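Local atomic coordinates of lysyl oxidase (Pichia pastoris, PDB entry 1W7C), a protein that probably catalyses the oxidative deamination of primary amines, including peptidyl lysine, using a copper ion and a topaquinone cofactor. Residues Arg291-Tyr295 / Ala379-Thr383; Val370-Asp374 / Glu722-Glu726. All blocks are in the same frame, centred on the assembly; numbering follows the deposited sequence.

Contact 1 of 2, residues Arg291-Tyr295 / Ala379-Thr383. With NAG (2-acetamido-2-deoxy-beta-D-glucopyranose), chain T.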
loop_
_atom_site.group_PDB
_atom_site.type_symbol
_atom_site.label_atom_id
_atom_site.label_comp_id
_atom_site.label_asym_id
_atom_site.label_seq_id
_atom_site.Cartn_x
_atom_site.Cartn_y
_atom_site.Cartn_z
ATOM N N ARG A 291 25.696 -2.903 -11.859
ATOM C CA ARG A 291 24.966 -1.929 -11.056
ATOM C C ARG A 291 24.654 -0.689 -11.882
ATOM O O ARG A 291 25.472 -0.219 -12.678
ATOM C CB ARG A 291 25.849 -1.580 -9.894
ATOM C CG ARG A 291 25.254 -0.570 -8.934
ATOM C CD ARG A 291 26.230 -0.110 -7.901
ATOM N NE ARG A 291 26.541 -1.140 -6.924
ATOM C CZ ARG A 291 27.391 -0.953 -5.911
ATOM N NH1 ARG A 291 28.070 0.174 -5.833
ATOM N NH2 ARG A 291 27.596 -1.905 -5.003
ATOM N N ARG A 292 23.457 -0.146 -11.661
ATOM C CA ARG A 292 22.935 0.968 -12.477
ATOM C C ARG A 292 22.720 2.309 -11.757
ATOM O O ARG A 292 22.143 3.233 -12.335
ATOM C CB ARG A 292 21.633 0.545 -13.194
ATOM C CG ARG A 292 21.745 -0.799 -13.901
ATOM C CD ARG A 292 20.734 -1.090 -14.948
ATOM N NE ARG A 292 19.402 -0.654 -14.511
ATOM C CZ ARG A 292 18.518 -0.027 -15.279
ATOM N NH1 ARG A 292 18.721 0.104 -16.592
ATOM N NH2 ARG A 292 17.418 0.468 -14.703
ATOM N N TRP A 293 23.184 2.376 -10.505
ATOM C CA TRP A 293 23.272 3.602 -9.731
ATOM C C TRP A 293 24.751 3.876 -9.459
ATOM O O TRP A 293 25.578 2.982 -9.449
ATOM C CB TRP A 293 22.451 3.510 -8.424
ATOM C CG TRP A 293 22.783 2.340 -7.539
ATOM C CD1 TRP A 293 22.212 1.104 -7.573
ATOM C CD2 TRP A 293 23.718 2.314 -6.439
ATOM N NE1 TRP A 293 22.768 0.294 -6.611
ATOM C CE2 TRP A 293 23.704 1.000 -5.910
ATOM C CE3 TRP A 293 24.618 3.241 -5.894
ATOM C CZ2 TRP A 293 24.490 0.621 -4.837
ATOM C CZ3 TRP A 293 25.398 2.860 -4.828
ATOM C CH2 TRP A 293 25.344 1.554 -4.319
ATOM N N ALA A 294 25.069 5.143 -9.282
ATOM C CA ALA A 294 26.433 5.624 -9.053
ATOM C C ALA A 294 26.491 6.438 -7.774
ATOM O O ALA A 294 25.472 6.866 -7.246
ATOM C CB ALA A 294 26.919 6.449 -10.230
ATOM N N TYR A 295 27.692 6.679 -7.274
ATOM C CA TYR A 295 27.843 7.429 -6.028
ATOM C C TYR A 295 29.225 8.033 -5.922
ATOM O O TYR A 295 30.175 7.599 -6.597
ATOM C CB TYR A 295 27.566 6.556 -4.799
ATOM C CG TYR A 295 28.634 5.524 -4.543
ATOM C CD1 TYR A 295 29.565 5.680 -3.517
ATOM C CD2 TYR A 295 28.713 4.395 -5.332
ATOM C CE1 TYR A 295 30.550 4.746 -3.299
ATOM C CE2 TYR A 295 29.738 3.438 -5.153
ATOM C CZ TYR A 295 30.647 3.624 -4.137
ATOM O OH TYR A 295 31.617 2.690 -3.904
ATOM N N ALA A 379 22.827 -5.201 -3.082
ATOM C CA ALA A 379 22.918 -3.899 -2.404
ATOM C C ALA A 379 24.367 -3.466 -2.216
ATOM O O ALA A 379 25.242 -4.300 -2.056
ATOM C CB ALA A 379 22.268 -3.939 -1.046
ATOM N N GLY A 380 24.587 -2.165 -2.208
ATOM C CA GLY A 380 25.803 -1.583 -1.699
ATOM C C GLY A 380 25.547 -1.011 -0.303
ATOM O O GLY A 380 24.482 -0.522 0.000
ATOM N N TYR A 381 26.592 -1.073 0.532
ATOM C CA TYR A 381 26.488 -0.684 1.933
ATOM C C TYR A 381 27.389 0.494 2.268
ATOM O O TYR A 381 28.500 0.631 1.705
ATOM C CB TYR A 381 26.887 -1.867 2.831
ATOM C CG TYR A 381 25.870 -2.943 2.838
ATOM C CD1 TYR A 381 25.968 -4.001 1.987
ATOM C CD2 TYR A 381 24.753 -2.862 3.661
ATOM C CE1 TYR A 381 25.017 -4.985 1.946
ATOM C CE2 TYR A 381 23.799 -3.826 3.643
ATOM C CZ TYR A 381 23.922 -4.889 2.784
ATOM O OH TYR A 381 22.950 -5.861 2.745
ATOM N N PHE A 382 26.914 1.307 3.206
ATOM C CA PHE A 382 27.574 2.560 3.591
ATOM C C PHE A 382 27.775 2.681 5.078
ATOM O O PHE A 382 26.948 2.238 5.862
ATOM C CB PHE A 382 26.774 3.762 3.007
ATOM C CG PHE A 382 26.831 3.746 1.510
ATOM C CD1 PHE A 382 25.926 2.995 0.782
ATOM C CD2 PHE A 382 27.910 4.321 0.837
ATOM C CE1 PHE A 382 26.075 2.853 -0.598
ATOM C CE2 PHE A 382 28.057 4.194 -0.539
ATOM C CZ PHE A 382 27.123 3.478 -1.257
ATOM N N THR A 383 28.916 3.263 5.435
ATOM C CA THR A 383 29.347 3.450 6.803
ATOM C C THR A 383 28.986 4.865 7.237
ATOM O O THR A 383 29.211 5.842 6.493
ATOM C CB THR A 383 30.875 3.266 6.858
ATOM O OG1 THR A 383 31.209 1.928 6.476
ATOM C CG2 THR A 383 31.386 3.447 8.274
HETATM C C1 NAG T . 34.953 3.830 9.525
HETATM C C2 NAG T . 36.453 4.178 9.619
HETATM C C3 NAG T . 37.060 4.392 8.237
HETATM C C4 NAG T . 36.794 3.168 7.370
HETATM C C5 NAG T . 35.294 2.816 7.400
HETATM C C6 NAG T . 35.016 1.523 6.627
HETATM C C7 NAG T . 37.466 5.260 11.544
HETATM C C8 NAG T . 38.171 6.525 11.931
HETATM N N2 NAG T . 36.700 5.339 10.455
HETATM O O3 NAG T . 38.460 4.599 8.314
HETATM O O4 NAG T . 37.264 3.411 6.057
HETATM O O5 NAG T . 34.881 2.647 8.742
HETATM O O6 NAG T . 35.563 0.433 7.345
HETATM O O7 NAG T . 37.612 4.233 12.212
HETATM O O HOH W 1 26.877 -4.710 -4.412
#
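A single water joins R291 to A379: it accepts from R291 NH2 at 3.0 Å and lies 2.9 Å from A379 O, to which it can donate, though other acceptors compete. No direct hydrogen bond links the two segments, so this bridge is the polar part of an otherwise nonpolar contact. The arginine runs extended as far as CD, which lies over the centre of the W293 ring; it then bends, and one face of the guanidinium, toward its rim, is covered by W293 CZ2. The water and Y295 CE2 both sit in the guanidinium plane, at its edge. G380 is where the backbone comes close. Its CA lies 3.8 Å from R291 NH2, while its N meets the indole edge 3.8 Å from W293 CZ2. Having no side chain, G380 lets both groups come right up to its main chain. The far end of the F382 ring meets two aromatics of 291-295. The ring edge points at one face of Y295 in a T-shaped stack, with ring centroids 5.3 Å apart and planes at 80°, and F382 CE2 comes within 3.7 Å of Y295 CD1. Y295 holds CG between its backbone N and carbonyl carbon (chi1 71°), which turns that face toward F382. Also from 291-295, W293 CH2 reaches F382 CE1 at 4.0 Å. Beyond the aromatic group, T383 CG2 rests 3.6 Å from O5 of the N-acetylglucosamine attached to the protein. Around this, R292 forms a salt bridge with D278 of the second subunit. The two segments run in nearly the same direction but are not paired with each other: strand 294-296 lies between 11-12 and 301-304, whereas 380-388 pairs with 391-405, and F302 and Y399 from these neighbours add their rings around F382.

Contact 2 of 2, residues Val370-Asp374 / Glu722-Glu726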
loop_
_atom_site.group_PDB
_atom_site.type_symbol
_atom_site.label_atom_id
_atom_site.label_comp_id
_atom_site.label_asym_id
_atom_site.label_seq_id
_atom_site.Cartn_x
_atom_site.Cartn_y
_atom_site.Cartn_z
ATOM N N VAL A 370 22.025 -6.996 8.024
ATOM C CA VAL A 370 22.440 -8.383 7.712
ATOM C C VAL A 370 22.411 -8.559 6.209
ATOM O O VAL A 370 21.338 -8.573 5.606
ATOM C CB VAL A 370 21.521 -9.390 8.375
ATOM C CG1 VAL A 370 21.946 -10.792 8.011
ATOM C CG2 VAL A 370 21.491 -9.153 9.936
ATOM N N PRO A 371 23.576 -8.709 5.586
ATOM C CA PRO A 371 23.625 -8.880 4.135
ATOM C C PRO A 371 22.764 -10.050 3.652
ATOM O O PRO A 371 22.655 -11.077 4.334
ATOM C CB PRO A 371 25.131 -9.172 3.853
ATOM C CG PRO A 371 25.828 -8.476 4.978
ATOM C CD PRO A 371 24.944 -8.714 6.163
ATOM N N GLY A 372 22.177 -9.879 2.474
ATOM C CA GLY A 372 21.387 -10.899 1.811
ATOM C C GLY A 372 19.966 -11.004 2.320
ATOM O O GLY A 372 19.082 -11.399 1.556
ATOM N N TYR A 373 19.735 -10.652 3.586
ATOM C CA TYR A 373 18.451 -10.830 4.232
ATOM C C TYR A 373 17.753 -9.497 4.472
ATOM O O TYR A 373 16.604 -9.292 4.099
ATOM C CB TYR A 373 18.633 -11.586 5.546
ATOM C CG TYR A 373 18.960 -13.049 5.324
ATOM C CD1 TYR A 373 20.257 -13.466 5.082
ATOM C CD2 TYR A 373 17.947 -14.006 5.289
ATOM C CE1 TYR A 373 20.532 -14.794 4.835
ATOM C CE2 TYR A 373 18.222 -15.355 5.056
ATOM C CZ TYR A 373 19.521 -15.730 4.820
ATOM O OH TYR A 373 19.883 -17.038 4.616
ATOM N N ASP A 374 18.455 -8.575 5.109
ATOM C CA ASP A 374 17.897 -7.255 5.341
ATOM C C ASP A 374 17.805 -6.426 4.057
ATOM O O ASP A 374 16.907 -5.581 3.949
ATOM C CB ASP A 374 18.676 -6.470 6.392
ATOM C CG ASP A 374 18.396 -6.905 7.811
ATOM O OD1 ASP A 374 17.326 -7.486 8.112
ATOM O OD2 ASP A 374 19.261 -6.677 8.695
ATOM N N GLU A 722 27.817 -14.855 -3.359
ATOM C CA GLU A 722 27.606 -14.876 -1.921
ATOM C C GLU A 722 27.603 -13.455 -1.358
ATOM O O GLU A 722 28.492 -12.674 -1.667
ATOM C CB GLU A 722 28.712 -15.720 -1.264
ATOM C CG GLU A 722 28.477 -15.952 0.229
ATOM C CD GLU A 722 29.553 -16.789 0.888
ATOM O OE1 GLU A 722 30.335 -17.439 0.174
ATOM O OE2 GLU A 722 29.607 -16.795 2.129
ATOM N N PRO A 723 26.604 -13.113 -0.552
ATOM C CA PRO A 723 26.607 -11.851 0.176
ATOM C C PRO A 723 27.857 -11.691 1.020
ATOM O O PRO A 723 28.482 -12.680 1.391
ATOM C CB PRO A 723 25.353 -11.961 1.070
ATOM C CG PRO A 723 24.468 -12.885 0.303
ATOM C CD PRO A 723 25.388 -13.899 -0.299
ATOM N N ASN A 724 28.141 -10.440 1.359
ATOM C CA ASN A 724 29.245 -10.051 2.238
ATOM C C ASN A 724 29.017 -10.351 3.726
ATOM O O ASN A 724 29.144 -9.457 4.563
ATOM C CB ASN A 724 29.588 -8.549 2.024
ATOM C CG ASN A 724 28.381 -7.618 2.149
ATOM O OD1 ASN A 724 27.274 -7.914 1.669
ATOM N ND2 ASN A 724 28.603 -6.457 2.769
ATOM N N PHE A 725 28.689 -11.600 4.073
ATOM C CA PHE A 725 28.302 -11.919 5.454
ATOM C C PHE A 725 29.461 -11.629 6.420
ATOM O O PHE A 725 29.243 -11.293 7.583
ATOM C CB PHE A 725 27.922 -13.399 5.617
ATOM C CG PHE A 725 26.727 -13.846 4.808
ATOM C CD1 PHE A 725 26.876 -14.858 3.854
ATOM C CD2 PHE A 725 25.443 -13.318 5.032
ATOM C CE1 PHE A 725 25.786 -15.308 3.116
ATOM C CE2 PHE A 725 24.351 -13.796 4.318
ATOM C CZ PHE A 725 24.536 -14.785 3.349
ATOM N N GLU A 726 30.686 -11.793 5.945
ATOM C CA GLU A 726 31.874 -11.577 6.772
ATOM C C GLU A 726 31.999 -10.148 7.312
ATOM O O GLU A 726 32.687 -9.931 8.314
ATOM C CB GLU A 726 33.159 -11.971 6.005
ATOM C CG GLU A 726 33.568 -10.991 4.896
ATOM C CD GLU A 726 32.738 -11.108 3.618
ATOM O OE1 GLU A 726 31.943 -12.064 3.493
ATOM O OE2 GLU A 726 32.881 -10.234 2.730
#
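With CG of N724 held between its backbone N and carbonyl carbon (chi1 53°), the amide crosses P371 at about a right angle and OD1 lies 3.3 Å from P371 CB. F725 keeps CG anti to its carbonyl carbon (chi1 -62°), which carries the ring alongside the same proline, with F725 CE2 just 3.2 Å from P371 O. That ring atom also approaches Y373 in the plane of the tyrosine, 4.0 Å from Y373 CE1. P723 completes the grip: its CB rests over one face of F725 toward the rim and meets P371 CB at 3.9 Å, while its CG lies 4.0 Å from G372 CA. No hydrogen bond crosses between the segments; 370-374 has its own internal bonds. P371 and G372 occupy the corner of a type II turn, G372 taking the positive phi, with a weak bond from Y373 N back to V370 O. D374 N donates to the same V370 O, and V370 N returns a nearly straight bond (172°) to D374 OD2 at 2.9 Å. N724 is the centre of an inverse gamma turn. D374 OD1 forms a salt bridge with R412 of the second subunit, whose W706 and F708 meet the F725 ring. The contact thus joins the loop leading into strand 380-388 to the loop between 716-720 and 734-737, with L397 of strand 391-405 touching both P371 and N724.

Overall arrangement
Contacts 1 and 2 lie about 14 Å apart between centres and share the chain around strand 380-388: one uses its start, the other the loop leading into it. Y381 joins them directly, its side chain leaving contact 1 to pack on P371 and N724 of contact 2. Both also touch the second subunit. Contact 2 is the more buried and brings together two loops through prolines, a glycine and aromatic rings, with no hydrogen bond passing between its two segments. Contact 1 is partly buried, involves strands, and combines a T-shaped aromatic stack with a water bridge from an arginine.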